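Local coordinates for envelopment polyprotein (Bovine Schmallenberg virus BH80/Germany/2011, PDB 7A56) that probably drives fusion of the viral envelope with a host cell membrane, as a class II fusion glycoprotein that refolds into a postfusion trimer, at residues A[36-41]-A[221-226]; A[132-137]-A[174-179]; A[160-165]-A[282-287]; A[196-201]-A[233-238]. One frame throughout, in Å; residues are numbered along the deposited sequence.

Contact 1: A[36-41]-A[221-226]; sequences NDLTMH and LISDRI
Asp37, near the end of helix 23-40, takes two backbone N-H groups with its two carboxylate oxygens. Asp224 N reaches Asp37 OD1 at 3.0 Å and Arg225 N reaches Asp37 OD2 at 2.9 Å, each on the syn lone pair. CG stands anti to the backbone N (chi1 -168°), which carries the carboxylate out to the neighbouring segment. Within the turn, Ser223 N and OG both donate to Ile226 O.

The charged link is a salt bridge from Arg225 NH1 to Asp37 OD2, 2.9 Å long. NH1 comes from above the carboxylate plane, while OD2 lies at the edge of the guanidinium, and the two planes stand 79° apart.

His41, just past the helix, adds a CH-pi contact. Ser223 CA sits over one face, 3.8 Å from the centroid of the His41 ring. The ring is held by His41 ND1, which gives its hydrogen to Asp37 O at 2.7 Å. A water joins His41 NE2 to Asp224 OD1.

Apolar packing is slight: Leu38 CD2 meets Ile226 CD1 at 4.3 Å. This is a tight beta-hairpin turn between strands 221-222 and 226-231, whose Asp224 and Arg225 amides are bound by the Asp37 carboxylate.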
# COMPACT_ATOMS: atom_id res chain seq x y z
N ASN A 36 10.68 -24.85 -33.28
CA ASN A 36 11.83 -25.60 -32.81
C ASN A 36 12.75 -24.73 -31.96
O ASN A 36 13.31 -25.19 -30.96
CB ASN A 36 12.57 -26.17 -34.02
CG ASN A 36 13.92 -26.71 -33.66
OD1 ASN A 36 14.03 -27.72 -32.98
ND2 ASN A 36 14.97 -26.01 -34.09
N ASP A 37 12.94 -23.47 -32.37
CA ASP A 37 13.73 -22.50 -31.62
C ASP A 37 13.16 -22.30 -30.22
O ASP A 37 13.89 -22.33 -29.20
CB ASP A 37 13.69 -21.19 -32.43
CG ASP A 37 14.68 -20.13 -31.98
OD1 ASP A 37 15.45 -20.31 -31.01
OD2 ASP A 37 14.66 -19.05 -32.62
N LEU A 38 11.86 -22.08 -30.15
CA LEU A 38 11.21 -21.84 -28.85
C LEU A 38 11.31 -23.07 -27.96
O LEU A 38 11.68 -22.97 -26.78
CB LEU A 38 9.76 -21.44 -29.10
CG LEU A 38 9.55 -20.05 -29.75
CD1 LEU A 38 8.07 -19.78 -29.92
CD2 LEU A 38 10.12 -18.90 -28.92
N THR A 39 11.02 -24.23 -28.51
CA THR A 39 11.08 -25.46 -27.72
C THR A 39 12.49 -25.73 -27.23
O THR A 39 12.68 -26.24 -26.12
CB THR A 39 10.60 -26.64 -28.57
OG1 THR A 39 9.23 -26.42 -28.95
CG2 THR A 39 10.71 -27.93 -27.80
N MET A 40 13.50 -25.48 -28.07
CA MET A 40 14.89 -25.70 -27.67
C MET A 40 15.33 -24.72 -26.61
O MET A 40 16.27 -25.00 -25.87
CB MET A 40 15.82 -25.58 -28.91
CG MET A 40 15.78 -26.75 -29.89
SD MET A 40 16.70 -28.24 -29.40
CE MET A 40 15.45 -29.15 -28.48
N HIS A 41 14.63 -23.59 -26.49
CA HIS A 41 14.94 -22.62 -25.47
C HIS A 41 13.91 -22.66 -24.33
O HIS A 41 13.62 -21.65 -23.71
CB HIS A 41 15.07 -21.23 -26.08
CG HIS A 41 16.27 -21.10 -26.97
ND1 HIS A 41 16.21 -21.34 -28.32
CD2 HIS A 41 17.56 -20.78 -26.69
CE1 HIS A 41 17.42 -21.17 -28.85
NE2 HIS A 41 18.25 -20.84 -27.88
N LEU A 221 13.19 -13.92 -21.47
CA LEU A 221 13.03 -15.15 -22.25
C LEU A 221 13.79 -14.98 -23.56
O LEU A 221 13.53 -14.05 -24.33
CB LEU A 221 11.55 -15.45 -22.48
CG LEU A 221 10.64 -15.52 -21.18
CD1 LEU A 221 9.22 -15.79 -21.66
CD2 LEU A 221 11.08 -16.58 -20.24
N ILE A 222 14.77 -15.84 -23.78
CA ILE A 222 15.69 -15.65 -24.92
C ILE A 222 15.60 -16.87 -25.82
O ILE A 222 15.89 -17.98 -25.37
CB ILE A 222 17.15 -15.45 -24.47
CG1 ILE A 222 17.31 -14.24 -23.55
CG2 ILE A 222 18.13 -15.37 -25.70
CD1 ILE A 222 16.86 -12.89 -24.14
N SER A 223 15.28 -16.65 -27.10
CA SER A 223 15.50 -17.63 -28.15
C SER A 223 16.26 -16.90 -29.26
O SER A 223 16.52 -15.69 -29.15
CB SER A 223 14.18 -18.23 -28.66
OG SER A 223 13.38 -17.23 -29.30
N ASP A 224 16.57 -17.62 -30.35
CA ASP A 224 17.32 -16.98 -31.43
C ASP A 224 16.48 -15.93 -32.14
O ASP A 224 16.96 -14.82 -32.41
CB ASP A 224 17.83 -18.03 -32.42
CG ASP A 224 18.83 -18.96 -31.80
OD1 ASP A 224 19.54 -18.53 -30.86
OD2 ASP A 224 18.90 -20.12 -32.20
N ARG A 225 15.22 -16.25 -32.43
CA ARG A 225 14.36 -15.34 -33.19
C ARG A 225 13.54 -14.39 -32.33
O ARG A 225 13.19 -13.28 -32.78
CB ARG A 225 13.41 -16.17 -34.05
CG ARG A 225 14.14 -16.95 -35.15
CD ARG A 225 13.28 -18.12 -35.63
NE ARG A 225 13.97 -18.80 -36.71
CZ ARG A 225 14.94 -19.69 -36.52
NH1 ARG A 225 15.30 -20.03 -35.30
NH2 ARG A 225 15.55 -20.26 -37.59
N ILE A 226 13.17 -14.80 -31.11
CA ILE A 226 12.22 -14.01 -30.31
C ILE A 226 12.74 -13.83 -28.90
O ILE A 226 13.16 -14.79 -28.24
CB ILE A 226 10.82 -14.65 -30.28
CG1 ILE A 226 10.28 -14.86 -31.73
CG2 ILE A 226 9.87 -13.80 -29.36
CD1 ILE A 226 9.04 -15.76 -31.72
O HOH W 1 21.20 -20.29 -28.84

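Contact 2: A[132-137]-A[174-179]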
# COMPACT_ATOMS: atom_id res chain seq x y z
N GLU A 132 -15.93 -18.53 44.15
CA GLU A 132 -15.90 -18.95 45.54
C GLU A 132 -16.26 -17.77 46.44
O GLU A 132 -16.19 -16.61 46.03
CB GLU A 132 -14.53 -19.46 45.97
CG GLU A 132 -13.82 -20.31 44.97
CD GLU A 132 -13.85 -21.78 45.28
OE1 GLU A 132 -13.07 -22.53 44.63
OE2 GLU A 132 -14.66 -22.20 46.15
N GLU A 133 -16.60 -18.06 47.67
CA GLU A 133 -16.69 -16.97 48.65
C GLU A 133 -16.02 -17.41 49.93
O GLU A 133 -15.94 -18.60 50.22
CB GLU A 133 -18.15 -16.52 48.93
CG GLU A 133 -19.04 -17.46 49.61
CD GLU A 133 -20.42 -16.83 49.85
OE1 GLU A 133 -21.22 -16.80 48.89
OE2 GLU A 133 -20.71 -16.34 50.97
N VAL A 134 -15.55 -16.42 50.70
CA VAL A 134 -14.99 -16.63 52.03
C VAL A 134 -15.65 -15.67 53.02
O VAL A 134 -15.95 -14.51 52.71
CB VAL A 134 -13.45 -16.49 52.04
CG1 VAL A 134 -12.81 -17.38 50.97
CG2 VAL A 134 -13.02 -15.07 51.85
N CYS A 135 -15.90 -16.20 54.22
CA CYS A 135 -16.66 -15.52 55.26
C CYS A 135 -15.90 -14.33 55.83
O CYS A 135 -16.45 -13.23 55.97
CB CYS A 135 -16.99 -16.53 56.35
SG CYS A 135 -17.60 -15.80 57.92
N THR A 136 -14.59 -14.52 56.08
CA THR A 136 -13.74 -13.52 56.69
C THR A 136 -12.44 -13.34 55.91
O THR A 136 -12.05 -14.17 55.08
CB THR A 136 -13.41 -13.89 58.15
OG1 THR A 136 -12.87 -12.74 58.76
CG2 THR A 136 -12.36 -14.97 58.16
N GLY A 137 -11.77 -12.21 56.15
CA GLY A 137 -10.55 -11.90 55.45
C GLY A 137 -10.81 -11.11 54.19
O GLY A 137 -11.95 -10.90 53.76
N CYS A 174 -15.02 -12.02 51.18
CA CYS A 174 -14.84 -11.75 49.77
C CYS A 174 -15.68 -12.71 48.94
O CYS A 174 -15.94 -13.85 49.36
CB CYS A 174 -13.36 -11.87 49.39
SG CYS A 174 -12.95 -11.61 47.56
N LEU A 175 -16.07 -12.25 47.75
CA LEU A 175 -16.69 -13.12 46.75
C LEU A 175 -15.92 -12.89 45.48
O LEU A 175 -15.77 -11.74 45.04
CB LEU A 175 -18.18 -12.79 46.56
CG LEU A 175 -19.01 -13.52 45.50
CD1 LEU A 175 -19.11 -15.00 45.79
CD2 LEU A 175 -20.39 -12.92 45.41
N TYR A 176 -15.37 -13.97 44.91
CA TYR A 176 -14.51 -13.78 43.73
C TYR A 176 -14.71 -14.91 42.73
O TYR A 176 -15.32 -15.94 43.03
CB TYR A 176 -13.01 -13.70 44.15
CG TYR A 176 -12.48 -14.90 44.88
CD1 TYR A 176 -12.56 -15.00 46.27
CD2 TYR A 176 -11.88 -15.94 44.18
CE1 TYR A 176 -12.06 -16.12 46.94
CE2 TYR A 176 -11.39 -17.07 44.83
CZ TYR A 176 -11.47 -17.15 46.19
OH TYR A 176 -10.96 -18.27 46.80
N GLY A 177 -14.19 -14.71 41.52
CA GLY A 177 -14.15 -15.81 40.59
C GLY A 177 -13.43 -15.41 39.31
O GLY A 177 -12.66 -14.44 39.28
N SER A 178 -13.68 -16.21 38.27
CA SER A 178 -13.06 -15.99 36.96
C SER A 178 -14.02 -16.47 35.87
O SER A 178 -14.96 -17.25 36.14
CB SER A 178 -11.71 -16.71 36.85
OG SER A 178 -11.84 -18.05 37.26
N CYS A 179 -13.75 -16.07 34.62
CA CYS A 179 -14.68 -16.45 33.57
C CYS A 179 -13.98 -16.36 32.22
O CYS A 179 -12.97 -15.68 32.08
CB CYS A 179 -15.93 -15.55 33.60
SG CYS A 179 -15.65 -13.77 33.37
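Glu132 N donates to Tyr176 O at 2.9 Å, and Tyr176 N returns a bond to Glu132 O at 3.0 Å. The same exchange recurs two residues along. Val134 N bonds to Cys174 O at 2.9 Å, and Cys174 N bonds to Val134 O at 3.1 Å. Glu133 and Leu175 form the non-hydrogen-bonded pair between them.

Glu132, Val134, Cys174 and Tyr176 point to one face of the sheet. Tyr176 has its CG wedged between its own backbone N and carbonyl carbon (chi1 60°), which lays the ring across the neighbouring strand. Glu132 CB rests against that ring off-centre, 3.8 Å from Tyr176 CZ. Val134 CG1 meets the ring at its edge, and Val134 CG2 packs on Cys174 CB.

Glu133 and Leu175 point to the other face. Leu175 CD1 turns back over the partner strand, 3.3 Å from Glu132 O and 3.6 Å from Glu133 CB. The carboxylate of Glu133 leads elsewhere, to a salt bridge with Lys292.

Beyond Val134 the chain leaves the sheet. Disulfides of Cys135 with Cys167 and of Cys174 with Cys139 tie down the loops here. Strand 150-158 pairs with the far edge of 174-179. The whole is a regular antiparallel ladder at the disulfide-rich end of an elongated beta domain, as in class II fusion proteins.

Contact 3: A[160-165]-A[282-287]; sequences WGCEEW and FDYVCH
Cys162 carries its SG anti to the backbone N (chi1 -163°), and Cys286 carries its SG anti to the carbonyl carbon (chi1 -62°). Cys162 SG and Cys286 SG meet and bond covalently at 2.1 Å, with a torsion of -72° about the S-S bond. This disulfide ties the loop that follows strand 150-158 to the segment that carries strand 281-285 and runs on to His287. It lies far out in the elongated molecule, in the end region where class II fusion proteins typically carry their membrane-inserting loops.

Tyr284 stands two residues before Cys286 and shares its side of the strand. Its ring turns an edge to the bridge, with Tyr284 CE2 3.9 Å from Cys162 SG. The sulfur lies in the ring plane, a sulfur-aromatic contact at the edge. Arg156 of the third subunit makes a cation-pi contact with the ring and a salt bridge to Asp283, so the region also belongs to the trimer interface.

The rest of the contact is mostly backbone. His287 O accepts a weak hydrogen bond from Glu163 N at 3.0 Å. The imidazole of His287 goes elsewhere, and its NE2 is hydrogen-bonded to Asp293. On the loop side, Cys162 O is held by Lys292 NZ. Gly161 O sits 3.3 Å from Cys286 CB, beside the bridge. Cys162 CA also makes a bent CA-H...O contact with His287 O, 3.3 Å from CA to O.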
# COMPACT_ATOMS: atom_id res chain seq x y z
N TRP A 160 -24.80 -8.59 57.61
CA TRP A 160 -26.07 -9.09 58.10
C TRP A 160 -27.10 -9.12 56.97
O TRP A 160 -27.26 -8.15 56.24
CB TRP A 160 -26.57 -8.20 59.24
CG TRP A 160 -27.71 -8.78 59.92
CD1 TRP A 160 -27.68 -9.68 60.94
CD2 TRP A 160 -29.08 -8.51 59.66
NE1 TRP A 160 -28.95 -9.96 61.35
CE2 TRP A 160 -29.83 -9.27 60.58
CE3 TRP A 160 -29.75 -7.69 58.75
CZ2 TRP A 160 -31.22 -9.26 60.61
CZ3 TRP A 160 -31.14 -7.67 58.78
CH2 TRP A 160 -31.86 -8.45 59.70
N GLY A 161 -27.85 -10.23 56.88
CA GLY A 161 -28.77 -10.40 55.78
C GLY A 161 -28.09 -10.94 54.55
O GLY A 161 -28.74 -11.07 53.50
N CYS A 162 -26.78 -11.21 54.63
CA CYS A 162 -25.97 -11.50 53.46
C CYS A 162 -24.80 -12.36 53.91
O CYS A 162 -23.64 -12.06 53.67
CB CYS A 162 -25.49 -10.21 52.80
SG CYS A 162 -24.92 -10.53 51.12
N GLU A 163 -25.12 -13.47 54.56
CA GLU A 163 -24.12 -14.34 55.16
C GLU A 163 -24.27 -15.75 54.61
O GLU A 163 -25.39 -16.27 54.54
CB GLU A 163 -24.32 -14.47 56.73
CG GLU A 163 -24.31 -13.17 57.53
CD GLU A 163 -22.92 -12.57 57.71
OE1 GLU A 163 -22.00 -13.01 57.01
OE2 GLU A 163 -22.75 -11.66 58.56
N GLU A 164 -23.15 -16.41 54.37
CA GLU A 164 -23.25 -17.85 54.23
C GLU A 164 -23.56 -18.48 55.58
O GLU A 164 -23.48 -17.84 56.62
CB GLU A 164 -21.97 -18.44 53.65
CG GLU A 164 -20.75 -18.42 54.58
CD GLU A 164 -19.57 -19.16 53.91
OE1 GLU A 164 -19.76 -20.32 53.48
OE2 GLU A 164 -18.48 -18.58 53.76
N TRP A 165 -23.95 -19.76 55.55
CA TRP A 165 -24.37 -20.45 56.77
C TRP A 165 -23.24 -20.40 57.80
O TRP A 165 -22.10 -20.77 57.50
CB TRP A 165 -24.79 -21.89 56.42
CG TRP A 165 -25.57 -22.63 57.53
CD1 TRP A 165 -26.95 -22.76 57.66
CD2 TRP A 165 -25.01 -23.34 58.63
NE1 TRP A 165 -27.25 -23.51 58.77
CE2 TRP A 165 -26.08 -23.87 59.39
CE3 TRP A 165 -23.70 -23.57 59.06
CZ2 TRP A 165 -25.88 -24.61 60.54
CZ3 TRP A 165 -23.50 -24.31 60.20
CH2 TRP A 165 -24.59 -24.82 60.93
N PHE A 282 -20.20 -8.02 36.93
CA PHE A 282 -20.30 -8.94 38.06
C PHE A 282 -21.01 -8.25 39.22
O PHE A 282 -20.63 -7.13 39.60
CB PHE A 282 -18.88 -9.35 38.52
CG PHE A 282 -18.83 -9.92 39.94
CD1 PHE A 282 -19.57 -11.05 40.29
CD2 PHE A 282 -17.99 -9.35 40.90
CE1 PHE A 282 -19.51 -11.59 41.64
CE2 PHE A 282 -17.93 -9.88 42.21
CZ PHE A 282 -18.67 -11.01 42.56
N ASP A 283 -22.00 -8.91 39.77
CA ASP A 283 -22.63 -8.46 41.02
C ASP A 283 -23.14 -9.70 41.71
O ASP A 283 -22.91 -10.83 41.25
CB ASP A 283 -23.75 -7.40 40.70
CG ASP A 283 -23.95 -6.39 41.84
OD1 ASP A 283 -23.66 -6.76 43.00
OD2 ASP A 283 -24.44 -5.26 41.58
N TYR A 284 -23.82 -9.52 42.85
CA TYR A 284 -24.32 -10.69 43.53
C TYR A 284 -25.57 -10.32 44.34
O TYR A 284 -25.78 -9.14 44.68
CB TYR A 284 -23.24 -11.27 44.48
CG TYR A 284 -22.78 -10.33 45.62
CD1 TYR A 284 -21.73 -9.43 45.41
CD2 TYR A 284 -23.35 -10.38 46.88
CE1 TYR A 284 -21.29 -8.59 46.40
CE2 TYR A 284 -22.93 -9.51 47.90
CZ TYR A 284 -21.90 -8.65 47.66
OH TYR A 284 -21.47 -7.80 48.63
N VAL A 285 -26.33 -11.36 44.71
CA VAL A 285 -27.55 -11.28 45.52
C VAL A 285 -27.33 -12.04 46.82
O VAL A 285 -26.59 -13.03 46.87
CB VAL A 285 -28.77 -11.82 44.72
CG1 VAL A 285 -29.95 -12.01 45.52
CG2 VAL A 285 -29.13 -10.81 43.57
N CYS A 286 -27.92 -11.53 47.90
CA CYS A 286 -27.72 -12.04 49.26
C CYS A 286 -28.74 -13.07 49.66
O CYS A 286 -29.90 -13.05 49.22
CB CYS A 286 -27.77 -10.89 50.30
SG CYS A 286 -26.45 -9.70 50.02
N HIS A 287 -28.32 -13.90 50.61
CA HIS A 287 -29.24 -14.70 51.39
C HIS A 287 -28.85 -14.59 52.86
O HIS A 287 -27.68 -14.30 53.19
CB HIS A 287 -29.24 -16.14 50.92
CG HIS A 287 -29.56 -16.29 49.47
ND1 HIS A 287 -30.86 -16.19 48.99
CD2 HIS A 287 -28.77 -16.53 48.39
CE1 HIS A 287 -30.84 -16.38 47.68
NE2 HIS A 287 -29.59 -16.58 47.29

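Contact 4: A[196-201]-A[233-238]. With PO4 (phosphate ion), chain J.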
# COMPACT_ATOMS: atom_id res chain seq x y z
N GLU A 196 4.46 -10.96 -1.06
CA GLU A 196 3.62 -11.32 -2.18
C GLU A 196 4.50 -11.39 -3.42
O GLU A 196 5.60 -10.85 -3.44
CB GLU A 196 2.49 -10.30 -2.39
CG GLU A 196 2.93 -8.88 -2.85
CD GLU A 196 1.70 -8.00 -3.16
OE1 GLU A 196 1.02 -7.58 -2.21
OE2 GLU A 196 1.39 -7.72 -4.34
N GLN A 197 4.04 -12.13 -4.42
CA GLN A 197 4.81 -12.25 -5.66
C GLN A 197 3.87 -12.23 -6.84
O GLN A 197 2.70 -12.59 -6.73
CB GLN A 197 5.68 -13.52 -5.65
CG GLN A 197 4.89 -14.82 -5.57
CD GLN A 197 5.83 -15.98 -5.35
OE1 GLN A 197 6.40 -16.11 -4.27
NE2 GLN A 197 6.03 -16.80 -6.39
N LYS A 198 4.39 -11.76 -7.98
CA LYS A 198 3.67 -11.86 -9.24
C LYS A 198 3.87 -13.24 -9.84
O LYS A 198 4.93 -13.86 -9.69
CB LYS A 198 4.21 -10.83 -10.25
CG LYS A 198 4.21 -9.45 -9.68
CD LYS A 198 4.74 -8.49 -10.69
CE LYS A 198 4.81 -7.15 -10.02
NZ LYS A 198 6.15 -6.95 -9.25
N ASP A 199 2.83 -13.73 -10.51
CA ASP A 199 2.91 -14.97 -11.26
C ASP A 199 2.45 -14.64 -12.69
O ASP A 199 1.25 -14.42 -12.91
CB ASP A 199 2.02 -16.02 -10.58
CG ASP A 199 1.97 -17.36 -11.33
OD1 ASP A 199 2.67 -17.54 -12.34
OD2 ASP A 199 1.21 -18.24 -10.89
N VAL A 200 3.40 -14.57 -13.64
CA VAL A 200 3.12 -14.09 -15.00
C VAL A 200 3.59 -15.15 -15.98
O VAL A 200 4.74 -15.62 -15.90
CB VAL A 200 3.80 -12.73 -15.30
CG1 VAL A 200 3.57 -12.28 -16.78
CG2 VAL A 200 3.29 -11.67 -14.36
N GLU A 201 2.70 -15.53 -16.88
CA GLU A 201 3.05 -16.44 -17.94
C GLU A 201 2.74 -15.78 -19.27
O GLU A 201 1.64 -15.23 -19.46
CB GLU A 201 2.29 -17.75 -17.78
CG GLU A 201 2.58 -18.80 -18.90
CD GLU A 201 1.61 -19.98 -18.80
OE1 GLU A 201 0.42 -19.75 -18.50
OE2 GLU A 201 2.04 -21.12 -18.99
N ILE A 233 7.58 -3.39 -11.12
CA ILE A 233 7.94 -2.71 -9.90
C ILE A 233 7.34 -3.56 -8.78
O ILE A 233 6.31 -4.21 -8.96
CB ILE A 233 7.38 -1.26 -9.89
CG1 ILE A 233 8.07 -0.39 -10.96
CG2 ILE A 233 7.53 -0.51 -8.51
CD1 ILE A 233 7.39 0.92 -11.18
N GLN A 234 8.04 -3.64 -7.67
CA GLN A 234 7.51 -4.39 -6.53
C GLN A 234 6.14 -3.85 -6.12
O GLN A 234 5.98 -2.64 -6.00
CB GLN A 234 8.48 -4.27 -5.37
CG GLN A 234 8.07 -5.16 -4.18
CD GLN A 234 9.24 -5.24 -3.17
OE1 GLN A 234 9.41 -6.21 -2.47
NE2 GLN A 234 10.05 -4.23 -3.15
N MET A 235 5.16 -4.74 -5.93
CA MET A 235 3.80 -4.33 -5.57
C MET A 235 3.54 -4.69 -4.12
O MET A 235 4.19 -5.57 -3.56
CB MET A 235 2.70 -4.99 -6.43
CG MET A 235 3.00 -4.67 -7.95
SD MET A 235 1.75 -5.35 -9.07
CE MET A 235 0.21 -4.54 -8.67
N ASP A 236 2.58 -4.00 -3.56
CA ASP A 236 2.19 -4.23 -2.17
C ASP A 236 0.65 -4.07 -2.15
O ASP A 236 0.07 -3.12 -1.68
CB ASP A 236 2.94 -3.27 -1.25
CG ASP A 236 2.57 -3.49 0.21
OD1 ASP A 236 2.15 -4.64 0.50
OD2 ASP A 236 2.68 -2.55 1.03
N SER A 237 -0.04 -5.05 -2.72
CA SER A 237 -1.45 -5.00 -3.09
C SER A 237 -2.28 -5.88 -2.15
O SER A 237 -3.48 -5.62 -1.97
CB SER A 237 -1.66 -5.46 -4.56
OG SER A 237 -1.29 -6.89 -4.86
N MET A 238 -1.68 -6.81 -1.49
CA MET A 238 -2.48 -7.82 -0.80
C MET A 238 -2.57 -7.53 0.71
O MET A 238 -1.64 -7.01 1.29
CB MET A 238 -1.87 -9.19 -1.03
CG MET A 238 -1.97 -9.60 -2.64
SD MET A 238 -1.50 -11.25 -2.76
CE MET A 238 -2.89 -12.24 -2.09
P PO4 J . 8.75 -19.64 -6.73
O1 PO4 J . 7.27 -19.80 -6.55
O2 PO4 J . 9.47 -20.40 -5.62
O3 PO4 J . 9.18 -18.19 -6.69
O4 PO4 J . 9.15 -20.18 -8.08
O HOH W 2 2.18 -7.25 0.18
O HOH W 3 5.53 -7.62 -6.48
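The carboxylate of Glu196 lies sandwiched between two parts of segment 233-238. Met235 O sits over one face, 3.5 Å from Glu196 CD. Met238 CG lies on the opposite face, off-centre. The donors come in around the oxygens on their syn sides. Glu196 OE1 accepts from Ser237 N at 2.8 Å and from Met238 N at 2.9 Å. The first is displaced toward the Met235 face and the second toward the Met238 face. Glu196 OE2 takes the hydroxyl of Ser237, with Ser237 OG 2.9 Å away. The side chain runs straight beyond CG, which lets the carboxylate reach so far into the loop.

Glu196, next to strand 197-206, thus gathers consecutive amides and a serine hydroxyl of the irregular segment 233-238. With Lys198 it fastens the loop between strands 226-231 and 241-245, near the middle of the elongated class II fusion protein. The three subunits meet here: Ile233 packs on Ile233 of the third subunit and Asp236 on Asp236 of the second.

Lys198 bends at its last torsion (chi4 87°), which sets Lys198 NZ 2.8 Å from Ile233 O, above the carbonyl plane. A water joins NZ to Met235 N. Lys198 CE touches Met235 SD at 3.7 Å, the two side chains crossing at about a right angle.

Gln197 NE2 donates to O1 of a phosphate ion, probably from the crystallisation liquor, which Lys390 and Lys398 of the second subunit also bind. Another water donates to both Glu196 OE1 and Asp236 OD1.

Overall arrangement
Contacts 2 and 3 are neighbours at one end of the long molecule, with centres about 11 Å apart. They touch where Leu175 packs on Tyr284 and Phe282. Contact 1 lies on the other side of the chain's centre, about 81 Å from contact 2 between centres. Contact 4 is nearest the middle, about 12 Å from that centre. All four are partly buried. Contact 2 includes the far end of the long strand 98-134, and strand 197-206 of contact 4 pairs with the same strand. Contact 2 relies on a strand ladder and contact 3 on a covalent bridge, whereas contacts 1 and 4 use acidic side chains to hold backbone amides. Contacts 3 and 4 both meet the third subunit.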